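Local coordinates for uncharacterized protein TP-0789 domain-containing protein (Desulfovibrio piger ATCC 29098, PDB 4Z48) that is of unknown function but, as a DUF1329 member of the LolA-like family, may handle lipoproteins or another lipophilic ligand in the cell envelope, at residues S25-S30 and V232-A237; A32-N37 and A112-S117; T49-F54 and E61-V66; T76-W81 and M92-P97. All blocks are in the same frame, centred on the assembly; numbering follows the deposited sequence.

Interaction 1: S25-S30 and V232-A237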
loop_
_atom_site.group_PDB
_atom_site.type_symbol
_atom_site.label_atom_id
_atom_site.label_comp_id
_atom_site.label_asym_id
_atom_site.label_seq_id
_atom_site.Cartn_x
_atom_site.Cartn_y
_atom_site.Cartn_z
ATOM N N SER A 25 8.640 12.068 6.185
ATOM C CA SER A 25 9.862 11.279 6.388
ATOM C C SER A 25 10.705 11.111 5.139
ATOM O O SER A 25 10.174 11.193 4.037
ATOM C CB SER A 25 9.522 9.895 6.927
ATOM O OG SER A 25 9.065 9.003 5.928
ATOM N N GLN A 26 12.005 10.779 5.324
ATOM C CA GLN A 26 12.940 10.463 4.238
ATOM C C GLN A 26 13.154 8.956 4.163
ATOM O O GLN A 26 13.455 8.437 3.094
ATOM C CB GLN A 26 14.278 11.204 4.397
ATOM C CG GLN A 26 14.250 12.639 3.806
ATOM C CD GLN A 26 13.862 12.696 2.332
ATOM O OE1 GLN A 26 12.768 13.148 1.959
ATOM N NE2 GLN A 26 14.739 12.219 1.459
ATOM N N ASP A 27 13.004 8.249 5.294
ATOM C CA ASP A 27 13.115 6.792 5.311
ATOM C C ASP A 27 12.320 6.236 6.492
ATOM O O ASP A 27 11.892 6.997 7.364
ATOM C CB ASP A 27 14.592 6.342 5.340
ATOM C CG ASP A 27 15.325 6.465 6.657
ATOM O OD1 ASP A 27 14.756 6.071 7.693
ATOM O OD2 ASP A 27 16.511 6.826 6.634
ATOM N N SER A 28 12.068 4.942 6.480
ATOM C CA SER A 28 11.363 4.264 7.561
ATOM C C SER A 28 11.700 2.778 7.637
ATOM O O SER A 28 12.083 2.138 6.654
ATOM C CB SER A 28 9.849 4.416 7.410
ATOM O OG SER A 28 9.393 3.856 6.196
ATOM N N TYR A 29 11.485 2.233 8.824
ATOM C CA TYR A 29 11.664 0.834 9.132
ATOM C C TYR A 29 10.459 0.368 9.885
ATOM O O TYR A 29 9.970 1.122 10.729
ATOM C CB TYR A 29 12.932 0.650 9.970
ATOM C CG TYR A 29 13.057 -0.718 10.589
ATOM C CD1 TYR A 29 13.552 -1.794 9.852
ATOM C CD2 TYR A 29 12.615 -0.963 11.889
ATOM C CE1 TYR A 29 13.677 -3.064 10.419
ATOM C CE2 TYR A 29 12.721 -2.236 12.461
ATOM C CZ TYR A 29 13.247 -3.281 11.715
ATOM O OH TYR A 29 13.357 -4.539 12.240
ATOM N N SER A 30 9.958 -0.845 9.592
ATOM C CA SER A 30 8.903 -1.445 10.405
ATOM C C SER A 30 8.962 -2.968 10.365
ATOM O O SER A 30 9.637 -3.563 9.536
ATOM C CB SER A 30 7.513 -0.958 10.021
ATOM O OG SER A 30 7.012 -1.558 8.845
ATOM N N VAL A 232 15.754 6.808 10.196
ATOM C CA VAL A 232 16.733 5.995 10.929
ATOM C C VAL A 232 18.126 6.055 10.272
ATOM O O VAL A 232 19.098 5.575 10.860
ATOM C CB VAL A 232 16.247 4.526 11.114
ATOM C CG1 VAL A 232 14.998 4.484 11.973
ATOM C CG2 VAL A 232 15.980 3.842 9.782
ATOM N N GLY A 233 18.199 6.637 9.075
ATOM C CA GLY A 233 19.438 6.763 8.316
ATOM C C GLY A 233 19.803 5.507 7.546
ATOM O O GLY A 233 20.944 5.044 7.624
ATOM N N LEU A 234 18.839 4.957 6.782
ATOM C CA LEU A 234 19.031 3.754 5.967
ATOM C C LEU A 234 19.983 4.011 4.808
ATOM O O LEU A 234 19.849 5.022 4.113
ATOM C CB LEU A 234 17.692 3.237 5.412
ATOM C CG LEU A 234 16.690 2.616 6.388
ATOM C CD1 LEU A 234 15.429 2.151 5.651
ATOM C CD2 LEU A 234 17.291 1.463 7.183
ATOM N N SER A 235 20.947 3.090 4.589
ATOM C CA SER A 235 21.866 3.221 3.453
ATOM C C SER A 235 21.132 2.854 2.147
ATOM O O SER A 235 20.132 2.127 2.192
ATOM C CB SER A 235 23.107 2.353 3.647
ATOM O OG SER A 235 22.844 0.967 3.501
ATOM N N ASP A 236 21.635 3.349 0.996
ATOM C CA ASP A 236 21.083 3.081 -0.338
ATOM C C ASP A 236 21.251 1.604 -0.751
ATOM O O ASP A 236 20.595 1.166 -1.696
ATOM C CB ASP A 236 21.757 3.986 -1.392
ATOM C CG ASP A 236 21.487 5.477 -1.259
ATOM O OD1 ASP A 236 20.365 5.847 -0.844
ATOM O OD2 ASP A 236 22.370 6.274 -1.633
ATOM N N ALA A 237 22.130 0.858 -0.045
ATOM C CA ALA A 237 22.471 -0.551 -0.265
ATOM C C ALA A 237 21.262 -1.491 -0.148
ATOM O O ALA A 237 21.202 -2.509 -0.855
ATOM C CB ALA A 237 23.544 -0.982 0.727
#
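D27 lays its carboxylate against the backbone of V232, G233 and L234 and takes a hydrogen bond from each of their three successive N-H groups. OD1 receives V232 N at 2.8 Å, met on the syn side and a little out of the carboxylate plane. OD2 accepts twice: G233 N, 3.0 Å from OD2, is met by the syn lone pair of that oxygen through a rather bent bond, whereas L234 N, also 3.0 Å from OD2, comes from well above the plane but straighter (N-H...O 161°). With both oxygens engaged, rotation of the carboxylate is fixed. D27 CG sits between its own backbone N and carbonyl carbon (chi1 76°), turning the short side chain onto the loop. V232 CG2 lies against D27 OD1 at 3.3 Å, L234 CD1 lies 3.5 Å from S28 O, and the one apolar pair is Y29 CB with V232 CG2, 4.4 Å apart. G233, left-handed with positive phi, turns the next N-H inward, a shape glycine adopts without strain. Aspartate suits such a right-left nest, three successive N-H groups cupped round a carboxylate, which here ties the start of strand 27-38 to the loop after its neighbour, strand 219-230.

Interaction 2: A32-N37 and A112-S117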
loop_
_atom_site.group_PDB
_atom_site.type_symbol
_atom_site.label_atom_id
_atom_site.label_comp_id
_atom_site.label_asym_id
_atom_site.label_seq_id
_atom_site.Cartn_x
_atom_site.Cartn_y
_atom_site.Cartn_z
ATOM N N ALA A 32 6.229 -6.375 10.719
ATOM C CA ALA A 32 4.807 -6.712 10.588
ATOM C C ALA A 32 4.572 -8.199 10.685
ATOM O O ALA A 32 5.475 -8.992 10.391
ATOM C CB ALA A 32 4.252 -6.215 9.246
ATOM N N VAL A 33 3.359 -8.563 11.120
ATOM C CA VAL A 33 2.838 -9.934 11.114
ATOM C C VAL A 33 1.529 -9.868 10.317
ATOM O O VAL A 33 0.690 -9.000 10.584
ATOM C CB VAL A 33 2.654 -10.559 12.525
ATOM C CG1 VAL A 33 1.882 -11.881 12.427
ATOM C CG2 VAL A 33 4.006 -10.819 13.181
HETATM N N MSE A 34 1.372 -10.773 9.358
HETATM C CA MSE A 34 0.199 -10.888 8.505
HETATM C C MSE A 34 -0.445 -12.243 8.746
HETATM O O MSE A 34 0.249 -13.255 8.817
HETATM C CB MSE A 34 0.641 -10.686 7.040
HETATM C CG MSE A 34 -0.255 -11.270 5.991
HETATM SE SE MSE A 34 0.743 -11.154 4.275
HETATM C CE MSE A 34 0.511 -9.416 3.913
ATOM N N SER A 35 -1.756 -12.246 8.928
ATOM C CA SER A 35 -2.535 -13.460 9.115
ATOM C C SER A 35 -3.629 -13.503 8.014
ATOM O O SER A 35 -4.459 -12.599 7.910
ATOM C CB SER A 35 -3.112 -13.496 10.536
ATOM O OG SER A 35 -3.969 -14.609 10.714
ATOM N N ILE A 36 -3.574 -14.527 7.167
ATOM C CA ILE A 36 -4.486 -14.740 6.053
ATOM C C ILE A 36 -5.466 -15.852 6.400
ATOM O O ILE A 36 -5.041 -17.007 6.628
ATOM C CB ILE A 36 -3.665 -15.096 4.773
ATOM C CG1 ILE A 36 -2.495 -14.105 4.550
ATOM C CG2 ILE A 36 -4.598 -15.118 3.553
ATOM C CD1 ILE A 36 -1.367 -14.618 3.665
ATOM N N ASN A 37 -6.776 -15.534 6.382
ATOM C CA ASN A 37 -7.809 -16.518 6.720
ATOM C C ASN A 37 -8.653 -16.884 5.514
ATOM O O ASN A 37 -9.311 -16.037 4.940
ATOM C CB ASN A 37 -8.696 -16.005 7.857
ATOM C CG ASN A 37 -9.588 -17.050 8.507
ATOM O OD1 ASN A 37 -10.454 -17.677 7.870
ATOM N ND2 ASN A 37 -9.452 -17.193 9.820
ATOM N N ALA A 112 -1.814 -9.956 -9.422
ATOM C CA ALA A 112 -1.770 -11.225 -8.721
ATOM C C ALA A 112 -1.621 -11.022 -7.215
ATOM O O ALA A 112 -1.180 -9.966 -6.744
ATOM C CB ALA A 112 -0.615 -12.088 -9.263
ATOM N N SER A 113 -2.030 -12.039 -6.461
ATOM C CA SER A 113 -1.953 -12.069 -5.017
ATOM C C SER A 113 -0.537 -11.840 -4.514
ATOM O O SER A 113 0.414 -12.383 -5.082
ATOM C CB SER A 113 -2.453 -13.413 -4.501
ATOM O OG SER A 113 -2.411 -13.387 -3.084
ATOM N N PHE A 114 -0.405 -11.073 -3.426
ATOM C CA PHE A 114 0.893 -10.873 -2.785
ATOM C C PHE A 114 1.023 -11.885 -1.650
ATOM O O PHE A 114 0.310 -11.759 -0.676
ATOM C CB PHE A 114 1.044 -9.422 -2.277
ATOM C CG PHE A 114 2.246 -9.124 -1.419
ATOM C CD1 PHE A 114 3.511 -8.968 -1.987
ATOM C CD2 PHE A 114 2.121 -9.011 -0.031
ATOM C CE1 PHE A 114 4.615 -8.651 -1.191
ATOM C CE2 PHE A 114 3.238 -8.765 0.771
ATOM C CZ PHE A 114 4.475 -8.577 0.188
HETATM N N MSE A 115 1.872 -12.917 -1.816
HETATM C CA MSE A 115 2.179 -13.921 -0.758
HETATM C C MSE A 115 0.940 -14.648 -0.239
HETATM O O MSE A 115 0.829 -14.937 0.965
HETATM C CB MSE A 115 2.927 -13.242 0.395
HETATM C CG MSE A 115 4.235 -12.601 -0.048
HETATM SE SE MSE A 115 5.473 -13.959 -0.557
HETATM C CE MSE A 115 5.837 -14.638 1.306
ATOM N N ARG A 116 0.024 -14.964 -1.189
ATOM C CA ARG A 116 -1.249 -15.662 -1.014
ATOM C C ARG A 116 -2.220 -14.863 -0.125
ATOM O O ARG A 116 -3.245 -15.413 0.299
ATOM C CB ARG A 116 -1.050 -17.086 -0.470
ATOM C CG ARG A 116 -0.154 -17.903 -1.411
ATOM C CD ARG A 116 0.267 -19.218 -0.816
ATOM N NE ARG A 116 -0.854 -20.119 -0.615
ATOM C CZ ARG A 116 -0.714 -21.356 -0.147
ATOM N NH1 ARG A 116 0.491 -21.826 0.160
ATOM N NH2 ARG A 116 -1.772 -22.135 0.008
ATOM N N SER A 117 -1.907 -13.570 0.145
ATOM C CA SER A 117 -2.756 -12.683 0.945
ATOM C C SER A 117 -3.862 -12.044 0.100
ATOM O O SER A 117 -3.958 -12.265 -1.116
ATOM C CB SER A 117 -1.939 -11.590 1.639
ATOM O OG SER A 117 -1.602 -10.549 0.733
#
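Strand 32-37 runs past a type I' beta turn, F114 to S117, whose S117 CA lies 5.8 Å from I36 CA, and the two meet through side chains of the strand. The turn belongs to the long loop between strands 101-104 and 133-143, which covers the side of strand 27-38 carrying M34 and I36, consistent with the concave side of a LolA-like fold. I36 spreads its two branches over the turn: CD1 reaches 3.5 Å from M115 O, which accepts a hydrogen bond from R45 NE, while CG2 lies 3.5 Å from R116 O, a branched shape that fits the uneven backbone surface. M34, a selenomethionine, has CG anti to the backbone N (chi1 157°) and then bends at its last torsion; SE rests 3.8 Å from S117 CB and the methyl CE meets the edge of the F114 ring, near its plane. M115 CG covers one face of that ring. Serine suits the last turn position because it is small enough for M34 and I36 to close on CB, yet its OG turns back to F114 O within the turn. F114 O is gripped twice, by S117 N and by S117 OG at 2.7 Å, and S113 OG donates to a lone pair of S117 O, also at 2.7 Å.

Interaction 3: T49-F54 and E61-V66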
loop_
_atom_site.group_PDB
_atom_site.type_symbol
_atom_site.label_atom_id
_atom_site.label_comp_id
_atom_site.label_asym_id
_atom_site.label_seq_id
_atom_site.Cartn_x
_atom_site.Cartn_y
_atom_site.Cartn_z
ATOM N N THR A 49 10.043 -4.212 6.698
ATOM C CA THR A 49 9.981 -3.322 5.552
ATOM C C THR A 49 10.982 -2.185 5.733
ATOM O O THR A 49 10.948 -1.494 6.738
ATOM C CB THR A 49 8.529 -2.780 5.296
ATOM O OG1 THR A 49 7.623 -3.878 5.126
ATOM C CG2 THR A 49 8.447 -1.909 4.041
ATOM N N TYR A 50 11.802 -1.942 4.716
ATOM C CA TYR A 50 12.744 -0.805 4.676
ATOM C C TYR A 50 12.292 0.126 3.554
ATOM O O TYR A 50 11.948 -0.367 2.487
ATOM C CB TYR A 50 14.183 -1.303 4.413
ATOM C CG TYR A 50 14.674 -2.334 5.399
ATOM C CD1 TYR A 50 14.400 -3.691 5.217
ATOM C CD2 TYR A 50 15.437 -1.964 6.503
ATOM C CE1 TYR A 50 14.829 -4.642 6.138
ATOM C CE2 TYR A 50 15.926 -2.917 7.396
ATOM C CZ TYR A 50 15.620 -4.256 7.210
ATOM O OH TYR A 50 16.084 -5.199 8.102
ATOM N N SER A 51 12.224 1.452 3.788
ATOM C CA SER A 51 11.812 2.371 2.716
ATOM C C SER A 51 12.656 3.604 2.759
ATOM O O SER A 51 13.105 3.978 3.838
ATOM C CB SER A 51 10.333 2.753 2.824
ATOM O OG SER A 51 9.525 1.639 3.158
ATOM N N LYS A 52 12.894 4.226 1.602
ATOM C CA LYS A 52 13.677 5.434 1.514
ATOM C C LYS A 52 13.284 6.203 0.265
ATOM O O LYS A 52 13.065 5.595 -0.786
ATOM C CB LYS A 52 15.185 5.108 1.528
ATOM C CG LYS A 52 16.088 6.334 1.646
ATOM C CD LYS A 52 17.551 5.947 1.644
ATOM C CE LYS A 52 18.404 7.179 1.712
ATOM N NZ LYS A 52 19.840 6.835 1.864
ATOM N N HIS A 53 13.160 7.541 0.396
ATOM C CA HIS A 53 12.829 8.436 -0.709
ATOM C C HIS A 53 14.036 8.627 -1.593
ATOM O O HIS A 53 15.184 8.542 -1.124
ATOM C CB HIS A 53 12.276 9.780 -0.191
ATOM C CG HIS A 53 10.855 9.652 0.249
ATOM N ND1 HIS A 53 10.527 9.105 1.471
ATOM C CD2 HIS A 53 9.714 9.849 -0.453
ATOM C CE1 HIS A 53 9.203 9.073 1.514
ATOM N NE2 HIS A 53 8.672 9.479 0.369
ATOM N N PHE A 54 13.771 8.743 -2.903
ATOM C CA PHE A 54 14.762 8.892 -3.977
ATOM C C PHE A 54 14.238 9.861 -5.034
ATOM O O PHE A 54 13.060 10.205 -5.016
ATOM C CB PHE A 54 15.070 7.517 -4.631
ATOM C CG PHE A 54 16.007 6.613 -3.859
ATOM C CD1 PHE A 54 15.519 5.740 -2.893
ATOM C CD2 PHE A 54 17.372 6.608 -4.126
ATOM C CE1 PHE A 54 16.380 4.888 -2.194
ATOM C CE2 PHE A 54 18.234 5.761 -3.422
ATOM C CZ PHE A 54 17.730 4.899 -2.470
ATOM N N GLU A 61 9.862 6.578 -4.221
ATOM C CA GLU A 61 9.959 5.799 -2.983
ATOM C C GLU A 61 10.488 4.398 -3.277
ATOM O O GLU A 61 9.882 3.683 -4.094
ATOM C CB GLU A 61 8.577 5.703 -2.283
ATOM C CG GLU A 61 7.948 7.053 -1.935
ATOM C CD GLU A 61 6.571 7.064 -1.289
ATOM O OE1 GLU A 61 6.116 6.005 -0.793
ATOM O OE2 GLU A 61 5.954 8.153 -1.253
ATOM N N TYR A 62 11.622 4.011 -2.652
ATOM C CA TYR A 62 12.137 2.638 -2.824
ATOM C C TYR A 62 11.828 1.862 -1.565
ATOM O O TYR A 62 11.972 2.400 -0.462
ATOM C CB TYR A 62 13.645 2.562 -3.176
ATOM C CG TYR A 62 14.029 3.067 -4.560
ATOM C CD1 TYR A 62 13.098 3.715 -5.374
ATOM C CD2 TYR A 62 15.338 2.967 -5.023
ATOM C CE1 TYR A 62 13.454 4.229 -6.618
ATOM C CE2 TYR A 62 15.711 3.491 -6.263
ATOM C CZ TYR A 62 14.762 4.120 -7.059
ATOM O OH TYR A 62 15.088 4.611 -8.305
ATOM N N SER A 63 11.416 0.589 -1.728
ATOM C CA SER A 63 11.089 -0.287 -0.608
ATOM C C SER A 63 11.741 -1.667 -0.749
ATOM O O SER A 63 11.871 -2.159 -1.864
ATOM C CB SER A 63 9.576 -0.478 -0.485
ATOM O OG SER A 63 8.905 0.683 -0.034
ATOM N N LEU A 64 12.143 -2.265 0.384
ATOM C CA LEU A 64 12.658 -3.633 0.485
ATOM C C LEU A 64 11.836 -4.343 1.562
ATOM O O LEU A 64 11.812 -3.898 2.723
ATOM C CB LEU A 64 14.194 -3.714 0.771
ATOM C CG LEU A 64 14.798 -5.128 0.817
ATOM C CD1 LEU A 64 15.009 -5.702 -0.610
ATOM C CD2 LEU A 64 16.111 -5.145 1.617
ATOM N N ILE A 65 11.156 -5.437 1.170
ATOM C CA ILE A 65 10.343 -6.250 2.080
ATOM C C ILE A 65 11.066 -7.570 2.262
ATOM O O ILE A 65 11.297 -8.256 1.276
ATOM C CB ILE A 65 8.876 -6.421 1.599
ATOM C CG1 ILE A 65 8.191 -5.034 1.428
ATOM C CG2 ILE A 65 8.089 -7.322 2.582
ATOM C CD1 ILE A 65 6.927 -5.107 0.685
ATOM N N VAL A 66 11.465 -7.897 3.508
ATOM C CA VAL A 66 12.207 -9.126 3.804
ATOM C C VAL A 66 11.375 -10.023 4.734
ATOM O O VAL A 66 11.111 -9.630 5.877
ATOM C CB VAL A 66 13.596 -8.841 4.434
ATOM C CG1 VAL A 66 14.379 -10.145 4.597
ATOM C CG2 VAL A 66 14.407 -7.852 3.605
#
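F54 and Y62 form an offset stack at the end of this antiparallel pair, their ring planes only 19° apart and their centroids 4.2 Å from each other. F54 CD1 lies over one face of the tyrosine ring toward its rim, 3.5 Å from Y62 CG, while Y62 CD2 covers a face of the phenylalanine. The two side chains cross at about a right angle, and F54 CB also makes a CH-pi contact over the tyrosine face. Flat aromatic residues suit this partly exposed place because they can stack; W81 stacks on Y62 in turn. Farther along the same face, Y50 is presented edge-on: its CE1 lies 4.1 Å from V66 CG2, and CD1 approaches L64 CD2. K52, between Y50 and F54 along the strand, sends its extended chain away to a salt bridge with D236 and a hydrogen bond to L234 O.

The face carrying S51, H53, E61 and S63 is more polar, though T49 meets I65 there. H53 and E61 lie side by side, pointing the same way, with H53 NE2 3.4 Å from E61 CG. The short serines bring S51 OG and S63 OG within 3.4 Å, a weak hydrogen bond. In the backbone, Y50 with L64 and K52 with Y62 are hydrogen-bonded pairs; Y50 N to L64 O measures 2.8 Å and is nearly straight (170°). They alternate with non-hydrogen-bonded pairs, as in any antiparallel pairing. Strands 41-54 and 60-69 are consecutive, joined by the short connection 55-59, and so form a beta hairpin, one of a succession that builds the LolA-like fold.

Interaction 4: T76-W81 and M92-P97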
loop_
_atom_site.group_PDB
_atom_site.type_symbol
_atom_site.label_atom_id
_atom_site.label_comp_id
_atom_site.label_asym_id
_atom_site.label_seq_id
_atom_site.Cartn_x
_atom_site.Cartn_y
_atom_site.Cartn_z
ATOM N N THR A 76 12.386 -14.744 1.461
ATOM C CA THR A 76 11.688 -14.079 0.339
ATOM C C THR A 76 11.907 -12.576 0.509
ATOM O O THR A 76 11.816 -12.062 1.617
ATOM C CB THR A 76 10.181 -14.429 0.276
ATOM O OG1 THR A 76 10.025 -15.842 0.387
ATOM C CG2 THR A 76 9.489 -13.902 -1.025
ATOM N N LYS A 77 12.275 -11.908 -0.576
ATOM C CA LYS A 77 12.524 -10.483 -0.604
ATOM C C LYS A 77 11.841 -9.842 -1.812
ATOM O O LYS A 77 11.920 -10.370 -2.920
ATOM C CB LYS A 77 14.023 -10.166 -0.641
ATOM C CG LYS A 77 14.820 -10.564 0.600
ATOM C CD LYS A 77 16.291 -10.394 0.298
ATOM C CE LYS A 77 17.149 -10.441 1.526
ATOM N NZ LYS A 77 18.526 -9.954 1.246
ATOM N N TYR A 78 11.183 -8.711 -1.581
ATOM C CA TYR A 78 10.581 -7.869 -2.623
ATOM C C TYR A 78 11.303 -6.553 -2.680
ATOM O O TYR A 78 11.457 -5.908 -1.648
ATOM C CB TYR A 78 9.096 -7.615 -2.386
ATOM C CG TYR A 78 8.229 -8.806 -2.662
ATOM C CD1 TYR A 78 8.126 -9.849 -1.737
ATOM C CD2 TYR A 78 7.455 -8.876 -3.823
ATOM C CE1 TYR A 78 7.302 -10.945 -1.978
ATOM C CE2 TYR A 78 6.630 -9.968 -4.070
ATOM C CZ TYR A 78 6.530 -10.981 -3.130
ATOM O OH TYR A 78 5.705 -12.053 -3.370
ATOM N N LEU A 79 11.765 -6.160 -3.883
ATOM C CA LEU A 79 12.414 -4.871 -4.112
ATOM C C LEU A 79 11.448 -4.018 -4.956
ATOM O O LEU A 79 11.003 -4.470 -6.001
ATOM C CB LEU A 79 13.787 -5.030 -4.794
ATOM C CG LEU A 79 14.576 -3.737 -5.111
ATOM C CD1 LEU A 79 14.794 -2.882 -3.874
ATOM C CD2 LEU A 79 15.921 -4.070 -5.721
ATOM N N VAL A 80 11.057 -2.834 -4.464
ATOM C CA VAL A 80 10.114 -1.994 -5.198
ATOM C C VAL A 80 10.746 -0.633 -5.443
ATOM O O VAL A 80 11.252 -0.021 -4.502
ATOM C CB VAL A 80 8.739 -1.831 -4.480
ATOM C CG1 VAL A 80 7.749 -1.066 -5.361
ATOM C CG2 VAL A 80 8.160 -3.167 -3.996
ATOM N N TRP A 81 10.760 -0.200 -6.709
ATOM C CA TRP A 81 11.201 1.127 -7.153
ATOM C C TRP A 81 9.961 1.823 -7.693
ATOM O O TRP A 81 9.515 1.541 -8.815
ATOM C CB TRP A 81 12.311 1.035 -8.203
ATOM C CG TRP A 81 13.622 0.495 -7.730
ATOM C CD1 TRP A 81 13.961 0.109 -6.463
ATOM C CD2 TRP A 81 14.773 0.240 -8.550
ATOM N NE1 TRP A 81 15.256 -0.356 -6.441
ATOM C CE2 TRP A 81 15.779 -0.281 -7.707
ATOM C CE3 TRP A 81 15.063 0.445 -9.917
ATOM C CZ2 TRP A 81 17.047 -0.622 -8.180
ATOM C CZ3 TRP A 81 16.317 0.099 -10.393
ATOM C CH2 TRP A 81 17.295 -0.429 -9.528
HETATM N N MSE A 92 9.438 -3.708 -9.916
HETATM C CA MSE A 92 9.282 -4.625 -8.808
HETATM C C MSE A 92 9.935 -5.960 -9.146
HETATM O O MSE A 92 9.831 -6.462 -10.283
HETATM C CB MSE A 92 7.800 -4.819 -8.475
HETATM C CG MSE A 92 7.543 -5.762 -7.320
HETATM SE SE MSE A 92 5.650 -5.889 -6.906
HETATM C CE MSE A 92 5.330 -4.150 -6.413
ATOM N N TRP A 93 10.610 -6.506 -8.154
ATOM C CA TRP A 93 11.254 -7.810 -8.235
ATOM C C TRP A 93 11.048 -8.615 -6.949
ATOM O O TRP A 93 10.929 -8.059 -5.855
ATOM C CB TRP A 93 12.752 -7.661 -8.473
ATOM C CG TRP A 93 13.141 -6.926 -9.721
ATOM C CD1 TRP A 93 13.455 -7.473 -10.928
ATOM C CD2 TRP A 93 13.417 -5.527 -9.828
ATOM N NE1 TRP A 93 13.885 -6.495 -11.795
ATOM C CE2 TRP A 93 13.887 -5.292 -11.142
ATOM C CE3 TRP A 93 13.325 -4.443 -8.933
ATOM C CZ2 TRP A 93 14.274 -4.022 -11.581
ATOM C CZ3 TRP A 93 13.712 -3.190 -9.366
ATOM C CH2 TRP A 93 14.165 -2.982 -10.680
ATOM N N VAL A 94 11.041 -9.924 -7.092
ATOM C CA VAL A 94 10.944 -10.835 -5.946
ATOM C C VAL A 94 12.092 -11.833 -6.024
ATOM O O VAL A 94 12.327 -12.388 -7.100
ATOM C CB VAL A 94 9.555 -11.567 -5.832
ATOM C CG1 VAL A 94 9.202 -12.357 -7.099
ATOM C CG2 VAL A 94 9.489 -12.471 -4.587
ATOM N N TYR A 95 12.818 -12.031 -4.894
ATOM C CA TYR A 95 13.789 -13.112 -4.712
ATOM C C TYR A 95 13.032 -14.268 -4.022
ATOM O O TYR A 95 12.469 -14.071 -2.940
ATOM C CB TYR A 95 15.022 -12.667 -3.910
ATOM C CG TYR A 95 15.913 -13.832 -3.552
ATOM C CD1 TYR A 95 16.865 -14.309 -4.450
ATOM C CD2 TYR A 95 15.757 -14.508 -2.342
ATOM C CE1 TYR A 95 17.635 -15.434 -4.159
ATOM C CE2 TYR A 95 16.533 -15.625 -2.034
ATOM C CZ TYR A 95 17.486 -16.068 -2.937
ATOM O OH TYR A 95 18.258 -17.159 -2.636
ATOM N N LEU A 96 12.981 -15.436 -4.671
ATOM C CA LEU A 96 12.300 -16.646 -4.179
ATOM C C LEU A 96 13.345 -17.626 -3.618
ATOM O O LEU A 96 14.171 -18.113 -4.389
ATOM C CB LEU A 96 11.474 -17.301 -5.298
ATOM C CG LEU A 96 10.342 -16.424 -5.880
ATOM C CD1 LEU A 96 9.880 -16.969 -7.242
ATOM C CD2 LEU A 96 9.171 -16.319 -4.928
ATOM N N PRO A 97 13.343 -17.897 -2.285
ATOM C CA PRO A 97 14.403 -18.741 -1.703
ATOM C C PRO A 97 14.417 -20.192 -2.183
ATOM O O PRO A 97 15.504 -20.772 -2.212
ATOM C CB PRO A 97 14.117 -18.674 -0.198
ATOM C CG PRO A 97 12.618 -18.326 -0.104
ATOM C CD PRO A 97 12.454 -17.361 -1.227
#
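W93 points the edge of its six-membered ring at the face of W81, a T-shaped pair with planes at 78° and W93 CH2 3.6 Å from W81 CE3. The W93 CZ3 atom stands over the centre of the W81 ring system, and L79 lies alongside the W93 indole, its CG near W93 CE3. A large aromatic surface suits buried W93, which covers buried L79, and H241 of the C-terminal tail adds another edge-to-face contact to W93. Packing is just as close on the opposite face: V94 CG2, anti to its backbone N, sits over the Y78 ring, 3.7 Å from the centroid, and also meets CG2 of buried T76, while M92 CE touches V80 CG2 at 3.8 Å. The slim selenomethionine chain, bent at its last torsion, can follow the valine.

K77, Y95 and P97 form the more exposed side. K77 CB and Y95 CB lie 4.2 Å apart, but the lysine continues away to A243 O. The backbone remains paired here, with Y95 N to K77 O at 2.7 Å but K77 N to Y95 O longer, at 3.2 Å. Strands 77-82 and 91-96 thus make an antiparallel beta hairpin near one end of the LolA-like strand succession.

Overall arrangement
Interactions 3 and 4 are backbone-paired hairpins that adjoin through strands 60-69 and 77-82, linked directly where S63 and I65 bond to V80 and Y78, and Y62 joins W81 in an aromatic row. They differ in depth: interaction 4 is buried and largely apolar, interaction 3 a surface contact with a polar face. Interactions 1 and 2 share strand 27-38 but sit about 24 Å apart, centre to centre. Each sets a loop against it, one by a carboxylate gripping amides at a partly buried rim, the other by apolar side chains in the interior. Interaction 1 touches interaction 3 through K52 and the backbone of H53, while F114 and M115 of interaction 2 reach Y78 of interaction 4.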